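Local coordinates for D-2-hydroxyacid dehydrogensase protein (Ketogulonicigenium vulgare, PDB 4LSW) that probably catalyses the NAD(P)-dependent interconversion of 2-hydroxy acids and 2-oxo acids, as other D-2-hydroxyacid dehydrogenases do, at residues Y12-D16 / S72-V76; G53-R59 / D79-A85; G145-L151 / D168-S174; E240-I244 / D267-L273. All blocks are in the same frame, centred on the assembly; numbering follows the deposited sequence.

In the fold
Two lobes share the four contacts, and the distances separate them clearly. Contacts 1 and 2 belong to the lobe built on the mixed sheet with strands 48-52 and 70-74; their centres lie about 16 Å apart and they touch, since CG1 of Val73 packs 3.5 Å from N of Gly53 and CG2 of Val73 lies 3.9 Å from CG2 of Val81. Contacts 3 and 4 both lie in what is by family the NAD-binding domain, with centres about 25 Å apart and nearest atoms about 12 Å apart. Contact 3 leads to the presumed dinucleotide-binding loop after strand 147-151. Contact centres in different lobes are about 31 to 36 Å apart; in this family the other lobe usually serves the substrate.

Contact 1 (Y12-D16 / S72-V76); sequences YPAWD and SVYGV
Different settings of chi1 bring the rings of Tyr12 and Tyr74 together: Tyr12 holds CG anti to its carbonyl carbon (chi1 -66°), whereas Tyr74 swings CG anti to the backbone nitrogen (chi1 -177°) and reaches out from its strand. The two side chains then run past each other in opposite directions. CE1 of Tyr12 comes within 3.5 Å of CB of Tyr74, and the ring centroids are 5.2 Å apart with planes inclined at 32°, an oblique packing. Asp16 approaches the far part of the Tyr74 ring at its edge, OD2 lying 3.7 Å from CE2. Polar closure is left to one water, which lies in the plane of the Tyr74 ring. It accepts from the hydroxyl of Tyr74 at 2.6 Å (water O to OH) and from NE1 of Trp15, and donates to OD2 of Asp16. The remaining polar ends turn elsewhere: OD1 of Asp16 forms a salt bridge with Arg298, and the Tyr12 hydroxyl bonds to the carbonyl of Thr51. The contact thus joins the start of helix 14-23 to the end of strand 70-74, beside strand 48-52, with helix 287-306 packing on both tyrosines.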
# COMPACT_ATOMS: atom_id res chain seq x y z
N TYR A 12 17.75 2.17 3.87
CA TYR A 12 17.23 2.27 2.51
C TYR A 12 18.08 1.39 1.60
O TYR A 12 19.20 1.04 1.97
CB TYR A 12 17.34 3.70 1.99
CG TYR A 12 16.51 4.74 2.68
CD1 TYR A 12 15.14 4.57 2.88
CD2 TYR A 12 17.09 5.92 3.11
CE1 TYR A 12 14.39 5.55 3.52
CE2 TYR A 12 16.36 6.89 3.73
CZ TYR A 12 15.02 6.71 3.94
OH TYR A 12 14.32 7.71 4.56
N PRO A 13 17.57 1.06 0.41
CA PRO A 13 18.40 0.32 -0.55
C PRO A 13 19.67 1.08 -0.88
O PRO A 13 19.67 2.31 -0.79
CB PRO A 13 17.52 0.26 -1.80
CG PRO A 13 16.13 0.32 -1.27
CD PRO A 13 16.20 1.25 -0.09
N ALA A 14 20.72 0.36 -1.27
CA ALA A 14 22.01 0.98 -1.60
C ALA A 14 21.92 2.07 -2.66
O ALA A 14 22.68 3.04 -2.62
CB ALA A 14 23.00 -0.10 -2.02
N TRP A 15 20.99 1.94 -3.61
CA TRP A 15 20.88 2.92 -4.68
C TRP A 15 20.36 4.29 -4.20
O TRP A 15 20.47 5.30 -4.90
CB TRP A 15 20.09 2.38 -5.89
CG TRP A 15 18.71 1.86 -5.60
CD1 TRP A 15 17.70 2.52 -4.98
CD2 TRP A 15 18.19 0.58 -5.98
NE1 TRP A 15 16.58 1.72 -4.92
CE2 TRP A 15 16.86 0.52 -5.54
CE3 TRP A 15 18.72 -0.53 -6.65
CZ2 TRP A 15 16.04 -0.60 -5.74
CZ3 TRP A 15 17.92 -1.64 -6.85
CH2 TRP A 15 16.59 -1.67 -6.40
N ASP A 16 19.81 4.31 -2.98
CA ASP A 16 19.47 5.56 -2.32
C ASP A 16 20.53 5.95 -1.29
O ASP A 16 20.87 7.12 -1.14
CB ASP A 16 18.11 5.45 -1.62
CG ASP A 16 16.98 5.24 -2.59
OD1 ASP A 16 16.98 5.93 -3.63
OD2 ASP A 16 16.10 4.41 -2.29
N SER A 72 11.36 14.07 5.67
CA SER A 72 11.06 13.48 4.38
C SER A 72 10.82 11.98 4.55
O SER A 72 11.66 11.26 5.10
CB SER A 72 12.18 13.77 3.37
OG SER A 72 12.12 15.11 2.94
N VAL A 73 9.65 11.55 4.10
CA VAL A 73 9.22 10.17 4.27
C VAL A 73 9.37 9.38 2.97
O VAL A 73 8.96 9.84 1.89
CB VAL A 73 7.74 10.11 4.72
CG1 VAL A 73 7.31 8.67 4.91
CG2 VAL A 73 7.54 10.92 6.01
N TYR A 74 9.97 8.19 3.08
CA TYR A 74 10.02 7.22 1.99
C TYR A 74 8.72 6.41 2.05
O TYR A 74 8.50 5.66 2.99
CB TYR A 74 11.23 6.31 2.20
CG TYR A 74 11.51 5.28 1.13
CD1 TYR A 74 10.82 4.07 1.10
CD2 TYR A 74 12.51 5.48 0.19
CE1 TYR A 74 11.09 3.11 0.14
CE2 TYR A 74 12.78 4.52 -0.77
CZ TYR A 74 12.08 3.35 -0.79
OH TYR A 74 12.38 2.40 -1.75
N GLY A 75 7.86 6.60 1.05
CA GLY A 75 6.56 5.95 1.03
C GLY A 75 5.40 6.93 0.98
O GLY A 75 5.60 8.15 1.12
N VAL A 76 4.19 6.42 0.78
CA VAL A 76 2.99 7.25 0.69
C VAL A 76 2.47 7.70 2.06
O VAL A 76 2.21 8.89 2.28
CB VAL A 76 1.84 6.52 -0.03
CG1 VAL A 76 0.62 7.42 -0.11
CG2 VAL A 76 2.26 6.09 -1.42
O HOH W 1 14.38 2.81 -3.28

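Contact 2 (G53-R59 / D79-A85); sequences GELGASR and DAVDLAA
Gly56 and Ala57 lie against Ala80 and Val81 at the tight part of this contact, where the CA atoms of Gly56 and Ala80 are only 4.1 Å apart. Two backbone bonds, Ala57 N to Ala80 O and Asp82 N to Ala57 O, both 3.0 Å, make a single beta bridge between Ala57 and Val81. CA of Gly56 adds a CH...O contact to the Ala80 carbonyl at 3.4 Å; a side chain on Gly56 would clash with that same oxygen. Close by, the Ala80 methyl fits 3.4 Å from O of Glu54.

Toward Arg59 the packing slackens and water enters. One water accepts from N of Arg59 and donates to OD2 of Asp82, while OD1 of Asp82 caps the next helix by accepting from N of Ala85 (3.0 Å). Arg59 leaves its backbone extended and bends at chi3 (-68°), which lays one guanidinium face over the Ala85 methyl, 4.0 Å from CZ to CB. Its link to Asp82 is a long salt bridge, NE to OD2 at 4.0 Å, with the planes 89° apart and no N-H aimed at the oxygen. Replacing Arg59 with an alanine would probably uncover Ala85 and leave Glu88, the salt-bridge partner of NH1, without its mate.

In the fold, the contact ties the starts of helices 59-63 and 83-89 together, while Ala57 and Val81 pack on Ile71 of strand 70-74.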
# COMPACT_ATOMS: atom_id res chain seq x y z
N GLY A 53 7.36 5.43 6.16
CA GLY A 53 5.98 5.49 6.61
C GLY A 53 5.79 4.79 7.94
O GLY A 53 5.14 5.32 8.84
N GLU A 54 6.38 3.60 8.06
CA GLU A 54 6.30 2.81 9.28
C GLU A 54 6.86 3.53 10.50
O GLU A 54 6.18 3.71 11.51
CB GLU A 54 7.08 1.51 9.08
CG GLU A 54 6.78 0.77 7.78
CD GLU A 54 7.87 -0.21 7.41
OE1 GLU A 54 8.50 -0.03 6.34
OE2 GLU A 54 8.11 -1.16 8.18
N LEU A 55 8.12 3.95 10.39
CA LEU A 55 8.89 4.48 11.51
C LEU A 55 8.43 5.87 11.96
O LEU A 55 8.47 6.18 13.15
CB LEU A 55 10.37 4.54 11.13
CG LEU A 55 10.96 3.24 10.60
CD1 LEU A 55 12.34 3.47 10.03
CD2 LEU A 55 11.02 2.24 11.72
N GLY A 56 8.04 6.70 11.00
CA GLY A 56 7.54 8.03 11.31
C GLY A 56 8.57 8.89 12.00
O GLY A 56 9.75 8.86 11.65
N ALA A 57 8.13 9.67 12.98
CA ALA A 57 8.99 10.54 13.76
C ALA A 57 8.21 11.02 14.96
O ALA A 57 7.22 11.73 14.82
CB ALA A 57 9.44 11.73 12.92
N SER A 58 8.63 10.61 16.16
CA SER A 58 7.88 10.93 17.37
C SER A 58 8.12 12.35 17.85
O SER A 58 9.10 13.00 17.46
CB SER A 58 8.24 9.96 18.49
OG SER A 58 9.58 10.17 18.91
N ARG A 59 7.23 12.82 18.72
CA ARG A 59 7.41 14.12 19.37
C ARG A 59 8.75 14.20 20.10
O ARG A 59 9.44 15.20 20.00
CB ARG A 59 6.25 14.39 20.34
CG ARG A 59 6.44 15.67 21.14
CD ARG A 59 5.22 15.99 22.01
NE ARG A 59 4.05 16.35 21.21
CZ ARG A 59 3.79 17.58 20.79
NH1 ARG A 59 4.62 18.57 21.07
NH2 ARG A 59 2.70 17.82 20.07
N ASP A 79 1.52 8.38 8.65
CA ASP A 79 0.73 8.29 9.88
C ASP A 79 1.56 8.45 11.15
O ASP A 79 1.14 9.09 12.12
CB ASP A 79 0.06 6.92 9.92
CG ASP A 79 1.06 5.80 9.73
OD1 ASP A 79 2.02 5.99 8.94
OD2 ASP A 79 0.91 4.74 10.37
N ALA A 80 2.75 7.85 11.15
CA ALA A 80 3.56 7.77 12.36
C ALA A 80 4.45 9.00 12.57
O ALA A 80 5.20 9.07 13.55
CB ALA A 80 4.40 6.50 12.35
N VAL A 81 4.38 9.96 11.65
CA VAL A 81 5.01 11.25 11.89
C VAL A 81 4.04 12.04 12.77
O VAL A 81 2.84 12.10 12.48
CB VAL A 81 5.29 12.00 10.59
CG1 VAL A 81 5.83 13.42 10.88
CG2 VAL A 81 6.25 11.20 9.70
N ASP A 82 4.55 12.64 13.84
CA ASP A 82 3.70 13.42 14.74
C ASP A 82 3.44 14.79 14.12
O ASP A 82 4.25 15.70 14.24
CB ASP A 82 4.36 13.57 16.12
CG ASP A 82 3.42 14.15 17.16
OD1 ASP A 82 2.64 15.07 16.81
OD2 ASP A 82 3.44 13.69 18.32
N LEU A 83 2.31 14.91 13.44
CA LEU A 83 2.01 16.12 12.69
C LEU A 83 1.78 17.34 13.58
O LEU A 83 2.15 18.45 13.21
CB LEU A 83 0.80 15.91 11.77
CG LEU A 83 0.88 14.80 10.72
CD1 LEU A 83 -0.29 14.93 9.75
CD2 LEU A 83 2.21 14.83 9.99
N ALA A 84 1.17 17.13 14.74
CA ALA A 84 0.94 18.22 15.68
C ALA A 84 2.27 18.83 16.14
O ALA A 84 2.41 20.05 16.25
CB ALA A 84 0.12 17.75 16.87
N ALA A 85 3.24 17.97 16.42
CA ALA A 85 4.57 18.42 16.81
C ALA A 85 5.21 19.20 15.67
O ALA A 85 5.86 20.22 15.90
CB ALA A 85 5.44 17.23 17.21
O HOH W 2 4.71 11.40 19.08

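Contact 3 (G145-L151 / D168-S174); sequences GRRAGVL and DMQISYS
Gln170 reaches across to Gly145 with its side chain, adding a bond to those of the parallel strand pair. Its CG lies anti to the carbonyl carbon (chi1 -51°) and the chain stays extended beyond, which carries NE2 to 2.9 Å from O of Gly145. That oxygen lies near the plane of the amide, and the bond is fairly straight (157° at the hydrogen). CG of Arg147 passes 3.6 Å from the same NE2, while the arginine's own end turns to a salt bridge with Asp199.

Arg147, Gln170, Leu151, Ser172 and Ser174 point to one face of the sheet; Ala148, Val150, Ile171 and Tyr173 point to the other. A bend at chi3 (82°) turns the Met169 methyl back toward this second face, placing CE 3.9 Å from CB of Ala148. Val150 and Tyr173 meet through their CB atoms at 4.2 Å, the phenol pointing off to bond with N of Lys179. OG of Ser172 lies 3.9 Å from CA of Gly149.

Five backbone bonds hold strands 147-151 and 170-174 in register. Helix 155-165 connects them as a beta-alpha-beta unit and packs through Leu164 on Ala148, Met169 and Ile171; helix 191-196 covers Leu151, Ser172 and Ser174, and strand 200-203 adjoins 147-151.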
# COMPACT_ATOMS: atom_id res chain seq x y z
N GLY A 145 -15.49 -9.84 -19.19
CA GLY A 145 -16.91 -9.61 -19.40
C GLY A 145 -17.77 -9.71 -18.15
O GLY A 145 -18.97 -9.44 -18.22
N ARG A 146 -17.18 -10.09 -17.03
CA ARG A 146 -17.93 -10.28 -15.80
C ARG A 146 -17.97 -8.98 -14.99
O ARG A 146 -17.55 -7.93 -15.49
CB ARG A 146 -17.37 -11.47 -15.01
CG ARG A 146 -17.49 -12.80 -15.81
CD ARG A 146 -17.02 -14.00 -15.00
NE ARG A 146 -17.87 -14.26 -13.84
CZ ARG A 146 -17.50 -15.01 -12.81
NH1 ARG A 146 -16.30 -15.57 -12.78
NH2 ARG A 146 -18.33 -15.19 -11.79
N ARG A 147 -18.50 -9.03 -13.77
CA ARG A 147 -18.77 -7.82 -13.02
C ARG A 147 -17.71 -7.57 -11.95
O ARG A 147 -17.39 -8.46 -11.17
CB ARG A 147 -20.16 -7.93 -12.37
CG ARG A 147 -21.29 -8.18 -13.37
CD ARG A 147 -22.55 -8.63 -12.65
NE ARG A 147 -22.29 -9.83 -11.85
CZ ARG A 147 -23.15 -10.35 -10.98
NH1 ARG A 147 -24.34 -9.80 -10.78
NH2 ARG A 147 -22.82 -11.45 -10.30
N ALA A 148 -17.17 -6.35 -11.92
CA ALA A 148 -16.14 -5.99 -10.96
C ALA A 148 -16.50 -4.70 -10.25
O ALA A 148 -16.99 -3.76 -10.88
CB ALA A 148 -14.78 -5.86 -11.66
N GLY A 149 -16.24 -4.67 -8.95
CA GLY A 149 -16.47 -3.48 -8.15
C GLY A 149 -15.15 -3.00 -7.60
O GLY A 149 -14.30 -3.80 -7.22
N VAL A 150 -14.99 -1.68 -7.55
CA VAL A 150 -13.80 -1.07 -6.98
C VAL A 150 -14.20 -0.21 -5.79
O VAL A 150 -14.93 0.78 -5.93
CB VAL A 150 -13.05 -0.25 -8.04
CG1 VAL A 150 -11.77 0.35 -7.47
CG2 VAL A 150 -12.72 -1.14 -9.25
N LEU A 151 -13.72 -0.60 -4.61
CA LEU A 151 -14.04 0.08 -3.35
C LEU A 151 -12.93 1.09 -3.06
O LEU A 151 -11.82 0.72 -2.64
CB LEU A 151 -14.19 -0.93 -2.22
CG LEU A 151 -14.51 -0.35 -0.85
CD1 LEU A 151 -15.77 0.51 -0.92
CD2 LEU A 151 -14.70 -1.47 0.14
N ASP A 168 -13.17 -5.87 -20.69
CA ASP A 168 -14.60 -5.67 -20.96
C ASP A 168 -15.47 -5.98 -19.75
O ASP A 168 -16.60 -6.45 -19.88
CB ASP A 168 -15.05 -6.51 -22.16
CG ASP A 168 -14.46 -6.03 -23.46
OD1 ASP A 168 -14.03 -4.86 -23.53
OD2 ASP A 168 -14.44 -6.83 -24.42
N MET A 169 -14.93 -5.71 -18.57
CA MET A 169 -15.72 -5.96 -17.39
C MET A 169 -16.79 -4.89 -17.19
O MET A 169 -16.67 -3.75 -17.70
CB MET A 169 -14.83 -6.12 -16.16
CG MET A 169 -13.76 -7.19 -16.36
SD MET A 169 -12.89 -7.64 -14.86
CE MET A 169 -14.10 -8.78 -14.19
N GLN A 170 -17.85 -5.28 -16.49
CA GLN A 170 -18.90 -4.36 -16.07
C GLN A 170 -18.46 -3.79 -14.74
O GLN A 170 -18.45 -4.49 -13.72
CB GLN A 170 -20.22 -5.12 -15.94
CG GLN A 170 -20.56 -5.97 -17.17
CD GLN A 170 -21.66 -6.98 -16.89
OE1 GLN A 170 -22.80 -6.62 -16.58
NE2 GLN A 170 -21.31 -8.26 -16.99
N ILE A 171 -18.10 -2.51 -14.75
CA ILE A 171 -17.40 -1.91 -13.62
C ILE A 171 -18.27 -0.94 -12.84
O ILE A 171 -18.89 -0.04 -13.41
CB ILE A 171 -16.16 -1.17 -14.12
CG1 ILE A 171 -15.25 -2.18 -14.82
CG2 ILE A 171 -15.43 -0.50 -12.96
CD1 ILE A 171 -14.25 -1.55 -15.77
N SER A 172 -18.32 -1.16 -11.53
CA SER A 172 -18.93 -0.22 -10.61
C SER A 172 -17.93 0.14 -9.52
O SER A 172 -16.92 -0.53 -9.35
CB SER A 172 -20.18 -0.83 -9.99
OG SER A 172 -19.90 -2.14 -9.52
N TYR A 173 -18.23 1.18 -8.77
CA TYR A 173 -17.33 1.60 -7.71
C TYR A 173 -18.09 2.31 -6.62
O TYR A 173 -19.20 2.80 -6.84
CB TYR A 173 -16.24 2.53 -8.26
CG TYR A 173 -16.72 3.91 -8.65
CD1 TYR A 173 -17.33 4.14 -9.88
CD2 TYR A 173 -16.54 5.00 -7.80
CE1 TYR A 173 -17.77 5.42 -10.25
CE2 TYR A 173 -16.96 6.27 -8.16
CZ TYR A 173 -17.57 6.48 -9.38
OH TYR A 173 -17.99 7.76 -9.72
N SER A 174 -17.49 2.34 -5.43
CA SER A 174 -18.04 3.10 -4.32
C SER A 174 -16.95 3.99 -3.73
O SER A 174 -15.79 3.63 -3.70
CB SER A 174 -18.58 2.17 -3.24
OG SER A 174 -19.24 2.92 -2.22

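Contact 4 (E240-I244 / D267-L273); sequences EEALI and DPRFRDL
Ile244 lies across Phe270 at the apolar centre, its CG1 set over the ring face in a CH-pi contact 4.0 Å from the centroid and 28° off the normal. Leu243 closes on the ring edge, CD2 to CE1 of Phe270 at 4.2 Å, and Leu273 adds a loose fit beside CG2 of Ile244. Glu240 also comes to the edge: its OE1 sits 3.5 Å from CE2 of Phe270, with the carboxylate turned nearly perpendicular to the ring.

Outward, the CD1 methyl of Ile244 reaches the polar rim, lying over one face of the Arg269 guanidinium, 3.7 Å from NH2. Along its edge that flat group grips two acids. Side-on, NE and NH2 pair with OD1 and OD2 of Asp267, the NH2 to OD2 bond measuring 2.9 Å and running nearly straight at 173°. End-on, NH2 reaches OE2 of Glu241 from above the carboxylate plane at 2.9 Å, and NH1 makes a longer bond to OE1. A bend at chi2 (-66°) brings the Glu241 carboxylate round to this position. OD1 of Asp267 also takes N of Arg269 on its anti lone pair, capping the short helix. An alanine in place of Arg269 would probably leave Asp267 and Glu241 as close like charges without a shared counter-ion, and expose the Ile244 methyl.

Two waters tie OE1 of Glu240 to N and OD2 of Asp267, while OE2 of Glu240 accepts from N of Glu261. Helix 240-249 thus packs against the short, weakly bonded helix 269-272, Leu243 and Phe270 both resting on Leu257 of strand 254-257: an apolar centre rimmed by a salt-bridge network, in what is by family a Rossmann-type NAD-binding domain.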
# COMPACT_ATOMS: atom_id res chain seq x y z
N GLU A 240 -10.76 -9.24 9.44
CA GLU A 240 -10.13 -10.52 9.13
C GLU A 240 -10.82 -11.73 9.77
O GLU A 240 -10.85 -12.81 9.18
CB GLU A 240 -8.63 -10.53 9.48
CG GLU A 240 -7.80 -9.60 8.61
CD GLU A 240 -6.30 -9.85 8.72
OE1 GLU A 240 -5.88 -10.74 9.49
OE2 GLU A 240 -5.55 -9.14 8.02
N GLU A 241 -11.37 -11.55 10.97
CA GLU A 241 -12.14 -12.63 11.59
C GLU A 241 -13.39 -12.96 10.78
O GLU A 241 -13.71 -14.13 10.56
CB GLU A 241 -12.53 -12.25 13.01
CG GLU A 241 -11.37 -12.26 14.00
CD GLU A 241 -10.78 -13.64 14.25
OE1 GLU A 241 -11.44 -14.66 13.94
OE2 GLU A 241 -9.64 -13.70 14.75
N ALA A 242 -14.08 -11.92 10.30
CA ALA A 242 -15.24 -12.12 9.45
C ALA A 242 -14.83 -12.74 8.12
O ALA A 242 -15.56 -13.57 7.57
CB ALA A 242 -15.97 -10.83 9.22
N LEU A 243 -13.67 -12.32 7.60
CA LEU A 243 -13.19 -12.80 6.31
C LEU A 243 -12.83 -14.28 6.40
O LEU A 243 -13.24 -15.09 5.55
CB LEU A 243 -11.98 -11.97 5.86
CG LEU A 243 -11.30 -12.40 4.56
CD1 LEU A 243 -12.31 -12.45 3.44
CD2 LEU A 243 -10.18 -11.44 4.21
N ILE A 244 -12.10 -14.65 7.45
CA ILE A 244 -11.69 -16.04 7.61
C ILE A 244 -12.90 -16.97 7.80
O ILE A 244 -12.98 -18.01 7.16
CB ILE A 244 -10.70 -16.17 8.78
CG1 ILE A 244 -9.37 -15.51 8.38
CG2 ILE A 244 -10.45 -17.63 9.11
CD1 ILE A 244 -8.43 -15.26 9.53
N ASP A 267 -2.00 -14.03 9.96
CA ASP A 267 -2.81 -15.06 10.60
C ASP A 267 -2.62 -16.42 9.93
O ASP A 267 -2.90 -16.59 8.74
CB ASP A 267 -4.28 -14.65 10.54
CG ASP A 267 -5.11 -15.29 11.63
OD1 ASP A 267 -5.13 -16.53 11.71
OD2 ASP A 267 -5.74 -14.54 12.39
N PRO A 268 -2.13 -17.42 10.69
CA PRO A 268 -1.84 -18.75 10.14
C PRO A 268 -3.04 -19.39 9.44
O PRO A 268 -2.87 -20.20 8.53
CB PRO A 268 -1.48 -19.57 11.38
CG PRO A 268 -1.00 -18.57 12.38
CD PRO A 268 -1.78 -17.32 12.12
N ARG A 269 -4.24 -19.01 9.86
CA ARG A 269 -5.45 -19.61 9.30
C ARG A 269 -5.63 -19.32 7.80
O ARG A 269 -6.30 -20.07 7.10
CB ARG A 269 -6.67 -19.16 10.09
CG ARG A 269 -6.81 -19.86 11.43
CD ARG A 269 -7.93 -19.24 12.23
NE ARG A 269 -7.68 -17.82 12.47
CZ ARG A 269 -8.56 -16.98 13.00
NH1 ARG A 269 -9.77 -17.43 13.35
NH2 ARG A 269 -8.25 -15.71 13.20
N PHE A 270 -5.03 -18.23 7.33
CA PHE A 270 -5.08 -17.92 5.90
C PHE A 270 -4.38 -19.00 5.09
O PHE A 270 -4.68 -19.20 3.91
CB PHE A 270 -4.44 -16.55 5.62
CG PHE A 270 -5.34 -15.39 5.94
CD1 PHE A 270 -6.57 -15.26 5.31
CD2 PHE A 270 -4.94 -14.41 6.84
CE1 PHE A 270 -7.40 -14.19 5.60
CE2 PHE A 270 -5.76 -13.33 7.12
CZ PHE A 270 -7.00 -13.22 6.50
N ARG A 271 -3.44 -19.69 5.73
CA ARG A 271 -2.65 -20.73 5.08
C ARG A 271 -3.46 -22.02 4.93
O ARG A 271 -3.22 -22.81 4.01
CB ARG A 271 -1.37 -20.98 5.89
CG ARG A 271 -0.25 -21.69 5.16
CD ARG A 271 0.99 -21.82 6.06
NE ARG A 271 1.89 -20.68 5.96
CZ ARG A 271 2.06 -19.76 6.91
NH1 ARG A 271 1.40 -19.85 8.05
NH2 ARG A 271 2.91 -18.76 6.72
N ASP A 272 -4.43 -22.22 5.82
CA ASP A 272 -5.24 -23.44 5.85
C ASP A 272 -6.40 -23.44 4.85
O ASP A 272 -6.95 -24.50 4.53
CB ASP A 272 -5.80 -23.66 7.26
CG ASP A 272 -4.72 -23.74 8.33
OD1 ASP A 272 -3.62 -24.23 8.01
OD2 ASP A 272 -4.98 -23.32 9.47
N LEU A 273 -6.78 -22.27 4.38
CA LEU A 273 -7.91 -22.15 3.46
C LEU A 273 -7.50 -22.51 2.03
O LEU A 273 -6.39 -22.20 1.60
CB LEU A 273 -8.48 -20.73 3.54
CG LEU A 273 -9.01 -20.33 4.92
CD1 LEU A 273 -9.04 -18.81 5.09
CD2 LEU A 273 -10.38 -20.93 5.15
O HOH W 3 -3.25 -11.44 9.30
O HOH W 4 -6.27 -11.74 11.94